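PDB 1QSA: protein (soluble lytic transglycosylase SLT70) from Escherichia coli, which cleaves the glycosidic bonds between N-acetylmuramic acid and N-acetylglucosamine in peptidoglycan, with formation of a 1,6-anhydro bond in the N-acetylmuramic acid. Local coordinates for residues Q539-A551 / P606-Y618. Sequence-based numbering, arbitrary orientation. Where two conformers were deposited one is given.
Sequences QQFGNNRIFSSAA and PTLMSATEWGRRY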
ATOM      1  N   GLN A 539      13.608   8.284  22.997  1.00 10.47           N
ATOM      2  CA  GLN A 539      14.376   8.238  24.236  1.00 11.69           C
ATOM      3  C   GLN A 539      14.552   6.803  24.731  1.00 12.48           C
ATOM      4  O   GLN A 539      15.604   6.456  25.251  1.00 13.15           O
ATOM      5  CB  GLN A 539      13.725   9.124  25.318  1.00 12.69           C
ATOM      6  CG  GLN A 539      12.339   8.684  25.800  1.00 11.84           C
ATOM      7  CD  GLN A 539      12.384   7.553  26.828  1.00 13.58           C
ATOM      8  OE1 GLN A 539      13.256   7.524  27.694  1.00 14.22           O
ATOM      9  NE2 GLN A 539      11.442   6.618  26.726  1.00 13.48           N
ATOM     10  N   GLN A 540      13.545   5.962  24.499  1.00 11.99           N
ATOM     11  CA  GLN A 540      13.597   4.573  24.938  1.00 13.23           C
ATOM     12  C   GLN A 540      14.767   3.818  24.301  1.00 13.73           C
ATOM     13  O   GLN A 540      15.415   2.990  24.953  1.00 13.60           O
ATOM     14  CB  GLN A 540      12.282   3.853  24.660  0.64 14.32           C
ATOM     15  CG  GLN A 540      12.206   2.500  25.355  0.64 18.34           C
ATOM     16  CD  GLN A 540      10.815   1.923  25.357  0.64 20.33           C
ATOM     17  OE1 GLN A 540      10.414   1.222  24.426  0.64 21.38           O
ATOM     18  NE2 GLN A 540      10.061   2.214  26.412  0.64 18.84           N
ATOM     19  N   PHE A 541      15.060   4.140  23.044  1.00 11.81           N
ATOM     20  CA  PHE A 541      16.155   3.493  22.337  1.00 14.90           C
ATOM     21  C   PHE A 541      17.430   4.327  22.194  1.00 16.52           C
ATOM     22  O   PHE A 541      18.175   4.172  21.227  1.00 19.11           O
ATOM     23  CB  PHE A 541      15.682   2.973  20.976  1.00 14.50           C
ATOM     24  CG  PHE A 541      14.737   1.802  21.075  1.00 14.13           C
ATOM     25  CD1 PHE A 541      15.219   0.513  21.256  1.00 16.10           C
ATOM     26  CD2 PHE A 541      13.362   1.997  21.018  1.00 14.33           C
ATOM     27  CE1 PHE A 541      14.341  -0.570  21.385  1.00 16.02           C
ATOM     28  CE2 PHE A 541      12.482   0.928  21.143  1.00 15.02           C
ATOM     29  CZ  PHE A 541      12.971  -0.358  21.328  1.00 14.64           C
ATOM     30  N   GLY A 542      17.666   5.231  23.141  1.00 15.36           N
ATOM     31  CA  GLY A 542      18.896   6.011  23.118  1.00 13.89           C
ATOM     32  C   GLY A 542      19.080   7.088  22.068  1.00 14.54           C
ATOM     33  O   GLY A 542      20.203   7.318  21.597  1.00 13.98           O
ATOM     34  N   ASN A 543      17.985   7.737  21.684  1.00 12.07           N
ATOM     35  CA  ASN A 543      18.032   8.834  20.721  1.00 11.67           C
ATOM     36  C   ASN A 543      18.639   8.415  19.383  1.00 12.33           C
ATOM     37  O   ASN A 543      19.362   9.180  18.740  1.00 14.53           O
ATOM     38  CB  ASN A 543      18.802  10.028  21.317  1.00 14.57           C
ATOM     39  CG  ASN A 543      18.042  10.724  22.446  1.00 17.32           C
ATOM     40  OD1 ASN A 543      17.083  10.183  23.005  1.00 15.89           O
ATOM     41  ND2 ASN A 543      18.485  11.930  22.794  1.00 16.13           N
ATOM     42  N   ASN A 544      18.248   7.230  18.929  1.00  9.45           N
ATOM     43  CA  ASN A 544      18.735   6.681  17.666  1.00 10.29           C
ATOM     44  C   ASN A 544      17.550   6.577  16.701  1.00  9.39           C
ATOM     45  O   ASN A 544      16.588   5.874  16.982  1.00  9.51           O
ATOM     46  CB  ASN A 544      19.358   5.307  17.943  1.00  9.76           C
ATOM     47  CG  ASN A 544      19.903   4.652  16.696  1.00 11.67           C
ATOM     48  OD1 ASN A 544      19.149   4.353  15.765  1.00 10.75           O
ATOM     49  ND2 ASN A 544      21.215   4.395  16.676  1.00 10.27           N
ATOM     50  N   ARG A 545      17.631   7.289  15.579  1.00  9.89           N
ATOM     51  CA  ARG A 545      16.543   7.333  14.604  1.00  8.57           C
ATOM     52  C   ARG A 545      16.266   6.023  13.879  1.00  9.78           C
ATOM     53  O   ARG A 545      15.159   5.807  13.387  1.00 10.25           O
ATOM     54  CB  ARG A 545      16.740   8.487  13.624  1.00 10.78           C
ATOM     55  CG  ARG A 545      16.663   9.866  14.310  1.00 11.20           C
ATOM     56  CD  ARG A 545      17.103  10.965  13.341  1.00 12.47           C
ATOM     57  NE  ARG A 545      18.394  10.584  12.769  1.00 11.98           N
ATOM     58  CZ  ARG A 545      18.667  10.538  11.468  1.00 12.84           C
ATOM     59  NH1 ARG A 545      17.783  10.966  10.569  1.00  9.63           N
ATOM     60  NH2 ARG A 545      19.865  10.115  11.068  1.00 12.07           N
ATOM     61  N   ILE A 546      17.254   5.137  13.813  1.00  9.49           N
ATOM     62  CA  ILE A 546      17.004   3.850  13.167  1.00  9.40           C
ATOM     63  C   ILE A 546      16.034   3.079  14.066  1.00 10.01           C
ATOM     64  O   ILE A 546      15.014   2.566  13.601  1.00 10.12           O
ATOM     65  CB  ILE A 546      18.324   3.042  12.973  1.00  8.48           C
ATOM     66  CG1 ILE A 546      19.201   3.742  11.924  1.00  9.95           C
ATOM     67  CG2 ILE A 546      18.017   1.593  12.560  1.00 10.75           C
ATOM     68  CD1 ILE A 546      20.611   3.143  11.788  1.00 11.85           C
ATOM     69  N   PHE A 547      16.354   3.034  15.362  1.00  9.67           N
ATOM     70  CA  PHE A 547      15.510   2.328  16.331  1.00  9.68           C
ATOM     71  C   PHE A 547      14.137   2.966  16.512  1.00 10.61           C
ATOM     72  O   PHE A 547      13.125   2.261  16.510  1.00 10.91           O
ATOM     73  CB  PHE A 547      16.202   2.230  17.699  1.00  9.25           C
ATOM     74  CG  PHE A 547      17.555   1.560  17.665  1.00  9.07           C
ATOM     75  CD1 PHE A 547      17.862   0.629  16.688  1.00  9.49           C
ATOM     76  CD2 PHE A 547      18.525   1.879  18.624  1.00 10.39           C
ATOM     77  CE1 PHE A 547      19.112   0.016  16.653  1.00 10.41           C
ATOM     78  CE2 PHE A 547      19.782   1.273  18.600  1.00 10.16           C
ATOM     79  CZ  PHE A 547      20.075   0.338  17.614  1.00 11.18           C
ATOM     80  N   SER A 548      14.076   4.293  16.627  1.00  8.97           N
ATOM     81  CA  SER A 548      12.784   4.939  16.827  1.00 10.38           C
ATOM     82  C   SER A 548      11.878   4.819  15.610  1.00 10.63           C
ATOM     83  O   SER A 548      10.670   4.662  15.755  1.00  9.59           O
ATOM     84  CB  SER A 548      12.932   6.410  17.244  1.00 10.92           C
ATOM     85  OG  SER A 548      13.707   7.122  16.305  1.00  9.87           O
ATOM     86  N   SER A 549      12.463   4.868  14.413  1.00  8.81           N
ATOM     87  CA  SER A 549      11.667   4.742  13.200  1.00  8.92           C
ATOM     88  C   SER A 549      11.134   3.316  13.105  1.00  9.81           C
ATOM     89  O   SER A 549       9.970   3.107  12.816  1.00 10.07           O
ATOM     90  CB  SER A 549      12.489   5.108  11.954  1.00 10.06           C
ATOM     91  OG  SER A 549      12.919   6.468  12.021  1.00 10.37           O
ATOM     92  N   ALA A 550      12.000   2.338  13.356  1.00  9.41           N
ATOM     93  CA  ALA A 550      11.583   0.946  13.327  1.00  9.19           C
ATOM     94  C   ALA A 550      10.516   0.669  14.391  1.00  9.21           C
ATOM     95  O   ALA A 550       9.537  -0.031  14.115  1.00 10.87           O
ATOM     96  CB  ALA A 550      12.789   0.028  13.518  1.00  9.97           C
ATOM     97  N   ALA A 551      10.686   1.246  15.577  1.00  9.85           N
ATOM     98  CA  ALA A 551       9.731   1.063  16.676  1.00  9.79           C
ATOM     99  C   ALA A 551       8.387   1.742  16.363  1.00  9.34           C
ATOM    100  O   ALA A 551       7.328   1.204  16.682  1.00 10.84           O
ATOM    101  CB  ALA A 551      10.312   1.597  18.000  1.00 10.51           C
ATOM    102  N   PRO A 606      22.751  17.913   5.381  1.00 21.18           N
ATOM    103  CA  PRO A 606      22.010  16.652   5.269  1.00 20.02           C
ATOM    104  C   PRO A 606      22.757  15.320   5.415  1.00 18.55           C
ATOM    105  O   PRO A 606      22.396  14.350   4.760  1.00 18.74           O
ATOM    106  CB  PRO A 606      21.328  16.787   3.910  1.00 21.85           C
ATOM    107  CG  PRO A 606      22.328  17.539   3.095  1.00 22.53           C
ATOM    108  CD  PRO A 606      22.981  18.523   4.055  1.00 20.28           C
ATOM    109  N   THR A 607      23.744  15.247   6.309  1.00 18.96           N
ATOM    110  CA  THR A 607      24.483  13.996   6.516  1.00 18.68           C
ATOM    111  C   THR A 607      23.457  12.929   6.916  1.00 16.20           C
ATOM    112  O   THR A 607      22.591  13.186   7.741  1.00 17.69           O
ATOM    113  CB  THR A 607      25.543  14.148   7.624  1.00 22.27           C
ATOM    114  OG1 THR A 607      26.365  15.292   7.334  1.00 22.53           O
ATOM    115  CG2 THR A 607      26.434  12.890   7.701  1.00 22.05           C
ATOM    116  N   LEU A 608      23.555  11.740   6.339  1.00 14.93           N
ATOM    117  CA  LEU A 608      22.566  10.695   6.613  1.00 13.65           C
ATOM    118  C   LEU A 608      22.356  10.283   8.066  1.00 14.22           C
ATOM    119  O   LEU A 608      21.212  10.124   8.515  1.00 12.27           O
ATOM    120  CB  LEU A 608      22.853   9.454   5.767  1.00 14.33           C
ATOM    121  CG  LEU A 608      21.768   8.375   5.889  1.00 14.65           C
ATOM    122  CD1 LEU A 608      20.490   8.838   5.195  1.00 16.14           C
ATOM    123  CD2 LEU A 608      22.272   7.068   5.298  1.00 15.61           C
ATOM    124  N   MET A 609      23.455  10.033   8.769  1.00 13.57           N
ATOM    125  CA  MET A 609      23.397   9.611  10.167  1.00 13.42           C
ATOM    126  C   MET A 609      24.304  10.466  11.039  1.00 14.49           C
ATOM    127  O   MET A 609      25.301  11.029  10.566  1.00 13.83           O
ATOM    128  CB  MET A 609      23.843   8.140  10.310  1.00 12.35           C
ATOM    129  CG  MET A 609      22.997   7.143   9.520  1.00 13.68           C
ATOM    130  SD  MET A 609      23.382   5.445   9.966  1.00 14.11           S
ATOM    131  CE  MET A 609      22.726   4.539   8.586  1.00 16.27           C
ATOM    132  N   SER A 610      23.961  10.544  12.319  1.00 13.30           N
ATOM    133  CA  SER A 610      24.780  11.272  13.287  1.00 15.21           C
ATOM    134  C   SER A 610      26.021  10.409  13.529  1.00 15.87           C
ATOM    135  O   SER A 610      26.030   9.215  13.205  1.00 15.99           O
ATOM    136  CB  SER A 610      24.017  11.456  14.605  1.00 16.70           C
ATOM    137  OG  SER A 610      23.868  10.229  15.306  1.00 15.78           O
ATOM    138  N   ALA A 611      27.067  10.998  14.092  1.00 16.98           N
ATOM    139  CA  ALA A 611      28.289  10.238  14.371  1.00 17.42           C
ATOM    140  C   ALA A 611      27.963   9.073  15.307  1.00 16.97           C
ATOM    141  O   ALA A 611      28.472   7.972  15.134  1.00 17.54           O
ATOM    142  CB  ALA A 611      29.327  11.140  15.022  1.00 20.87           C
ATOM    143  N   THR A 612      27.070   9.315  16.264  1.00 17.81           N
ATOM    144  CA  THR A 612      26.682   8.281  17.222  1.00 17.49           C
ATOM    145  C   THR A 612      25.926   7.130  16.553  1.00 15.77           C
ATOM    146  O   THR A 612      26.234   5.956  16.784  1.00 15.45           O
ATOM    147  CB  THR A 612      25.882   8.891  18.387  1.00 19.44           C
ATOM    148  OG1 THR A 612      26.729   9.820  19.088  1.00 22.90           O
ATOM    149  CG2 THR A 612      25.431   7.811  19.357  1.00 20.74           C
ATOM    150  N   GLU A 613      24.976   7.460  15.687  1.00 13.47           N
ATOM    151  CA  GLU A 613      24.222   6.431  14.975  1.00 12.31           C
ATOM    152  C   GLU A 613      25.151   5.645  14.050  1.00 12.59           C
ATOM    153  O   GLU A 613      25.091   4.408  13.986  1.00 12.77           O
ATOM    154  CB  GLU A 613      23.112   7.079  14.141  1.00 11.66           C
ATOM    155  CG  GLU A 613      21.968   7.652  14.970  1.00 13.14           C
ATOM    156  CD  GLU A 613      21.066   8.584  14.170  1.00 13.50           C
ATOM    157  OE1 GLU A 613      21.512   9.106  13.133  1.00 11.86           O
ATOM    158  OE2 GLU A 613      19.912   8.813  14.589  1.00 11.88           O
ATOM    159  N   TRP A 614      25.988   6.370  13.311  1.00 13.34           N
ATOM    160  CA  TRP A 614      26.917   5.771  12.354  1.00 13.50           C
ATOM    161  C   TRP A 614      27.940   4.819  12.976  1.00 14.26           C
ATOM    162  O   TRP A 614      28.262   3.788  12.383  1.00 15.84           O
ATOM    163  CB  TRP A 614      27.661   6.880  11.595  1.00 13.68           C
ATOM    164  CG  TRP A 614      28.556   6.402  10.471  1.00 16.94           C
ATOM    165  CD1 TRP A 614      29.928   6.280  10.489  1.00 16.93           C
ATOM    166  CD2 TRP A 614      28.140   6.015   9.157  1.00 15.44           C
ATOM    167  NE1 TRP A 614      30.380   5.840   9.265  1.00 19.47           N
ATOM    168  CE2 TRP A 614      29.310   5.672   8.426  1.00 17.12           C
ATOM    169  CE3 TRP A 614      26.899   5.926   8.522  1.00 16.16           C
ATOM    170  CZ2 TRP A 614      29.266   5.248   7.091  1.00 17.83           C
ATOM    171  CZ3 TRP A 614      26.854   5.504   7.189  1.00 17.83           C
ATOM    172  CH2 TRP A 614      28.036   5.172   6.491  1.00 17.07           C
ATOM    173  N   GLY A 615      28.415   5.159  14.169  1.00 15.50           N
ATOM    174  CA  GLY A 615      29.454   4.366  14.821  1.00 17.31           C
ATOM    175  C   GLY A 615      29.089   3.337  15.871  1.00 17.49           C
ATOM    176  O   GLY A 615      29.940   2.557  16.292  1.00 19.06           O
ATOM    177  N   ARG A 616      27.831   3.330  16.290  1.00 15.67           N
ATOM    178  CA  ARG A 616      27.325   2.413  17.303  1.00 16.70           C
ATOM    179  C   ARG A 616      27.399   0.946  16.851  1.00 16.28           C
ATOM    180  O   ARG A 616      27.409   0.650  15.655  1.00 14.51           O
ATOM    181  CB  ARG A 616      25.870   2.775  17.607  0.51 17.08           C
ATOM    182  CG  ARG A 616      25.253   1.932  18.675  0.51 19.71           C
ATOM    183  CD  ARG A 616      23.757   1.873  18.546  0.51 18.55           C
ATOM    184  NE  ARG A 616      23.270   0.737  19.309  0.51 20.12           N
ATOM    185  CZ  ARG A 616      22.830   0.808  20.557  0.51 19.57           C
ATOM    186  NH1 ARG A 616      22.746   1.983  21.167  0.51 19.89           N
ATOM    187  NH2 ARG A 616      22.425  -0.294  21.175  0.51 19.51           N
ATOM    188  N   ARG A 617      27.491   0.035  17.821  1.00 16.34           N
ATOM    189  CA  ARG A 617      27.464  -1.393  17.528  1.00 18.06           C
ATOM    190  C   ARG A 617      25.969  -1.760  17.535  1.00 16.04           C
ATOM    191  O   ARG A 617      25.203  -1.249  18.354  1.00 17.90           O
ATOM    192  CB  ARG A 617      28.239  -2.188  18.589  1.00 21.80           C
ATOM    193  CG  ARG A 617      29.718  -1.801  18.700  1.00 28.89           C
ATOM    194  CD  ARG A 617      30.487  -2.715  19.674  1.00 34.36           C
ATOM    195  NE  ARG A 617      29.682  -3.073  20.842  1.00 39.00           N
ATOM    196  CZ  ARG A 617      29.352  -4.323  21.169  1.00 40.77           C
ATOM    197  NH1 ARG A 617      29.790  -5.347  20.448  1.00 38.27           N
ATOM    198  NH2 ARG A 617      28.602  -4.553  22.240  1.00 42.49           N
ATOM    199  N   TYR A 618      25.542  -2.584  16.584  1.00 12.32           N
ATOM    200  CA  TYR A 618      24.141  -2.987  16.473  1.00 12.82           C
ATOM    201  C   TYR A 618      24.004  -4.497  16.655  1.00 13.46           C
ATOM    202  O   TYR A 618      23.059  -4.926  17.341  1.00 15.03           O
ATOM    203  CB  TYR A 618      23.571  -2.581  15.098  1.00 11.80           C
ATOM    204  CG  TYR A 618      23.391  -1.091  14.908  1.00 11.35           C
ATOM    205  CD1 TYR A 618      24.492  -0.245  14.708  1.00 11.01           C
ATOM    206  CD2 TYR A 618      22.115  -0.509  14.963  1.00 11.80           C
ATOM    207  CE1 TYR A 618      24.327   1.137  14.575  1.00 10.79           C
ATOM    208  CE2 TYR A 618      21.949   0.867  14.839  1.00 10.08           C
ATOM    209  CZ  TYR A 618      23.055   1.679  14.648  1.00 11.28           C
ATOM    210  OH  TYR A 618      22.873   3.037  14.547  1.00 11.25           O
ATOM    211  OXT TYR A 618      24.843  -5.240  16.116  1.00 13.89           O
TER
HETATM  212  O   HOH W   1      19.580  11.241  16.267  1.00 18.92           O
HETATM  213  O   HOH W   2      18.919  11.247   7.880  1.00 14.31           O
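The buried Glu613 carboxylate takes four N-H bonds, three from Arg545 (N, NE and NH2) and one from Ser610 N. Arg545 grips it side-on: Arg545 NE reaches the syn lone pair of Glu613 OE2 (3.0 Å), and Arg545 NH2 meets Glu613 OE1 in a salt bridge (2.8 Å, 168°), the two planes only 29° apart. Glu613 OE2 also accepts from Arg545 N (2.9 Å), tilted out of plane on the anti side, while OE1 takes Ser610 N; Ser610 OG in turn accepts from Glu613 N, completing the capping box of helix 611-615. A bend at chi3 (-51°) turns the guanidinium so that Arg545 NH2 also reaches Leu608 O (2.9 Å), and NH1 pairs with Asp595. Asn544 N-caps helix 545-554 through OD1; its ND2 donates in the amide plane to Tyr618 OH, which itself donates to the backbone Glu613 O (2.7 Å). Ile546 CD1 sits against Met609 SD and the Tyr618 ring. Phe547 CZ lies 3.4 Å from Tyr618 CE2, the rings meeting obliquely, and Phe547 CE2 lies over one Arg616 guanidinium face. A glutamine at Glu613 would probably cost Arg545 a charged mate and set an NH2 against N-H donors. Paired with Glu613 and Asp595, Arg545's buried charge is probably offset, joining the C-terminal tail to the Slt-type domain.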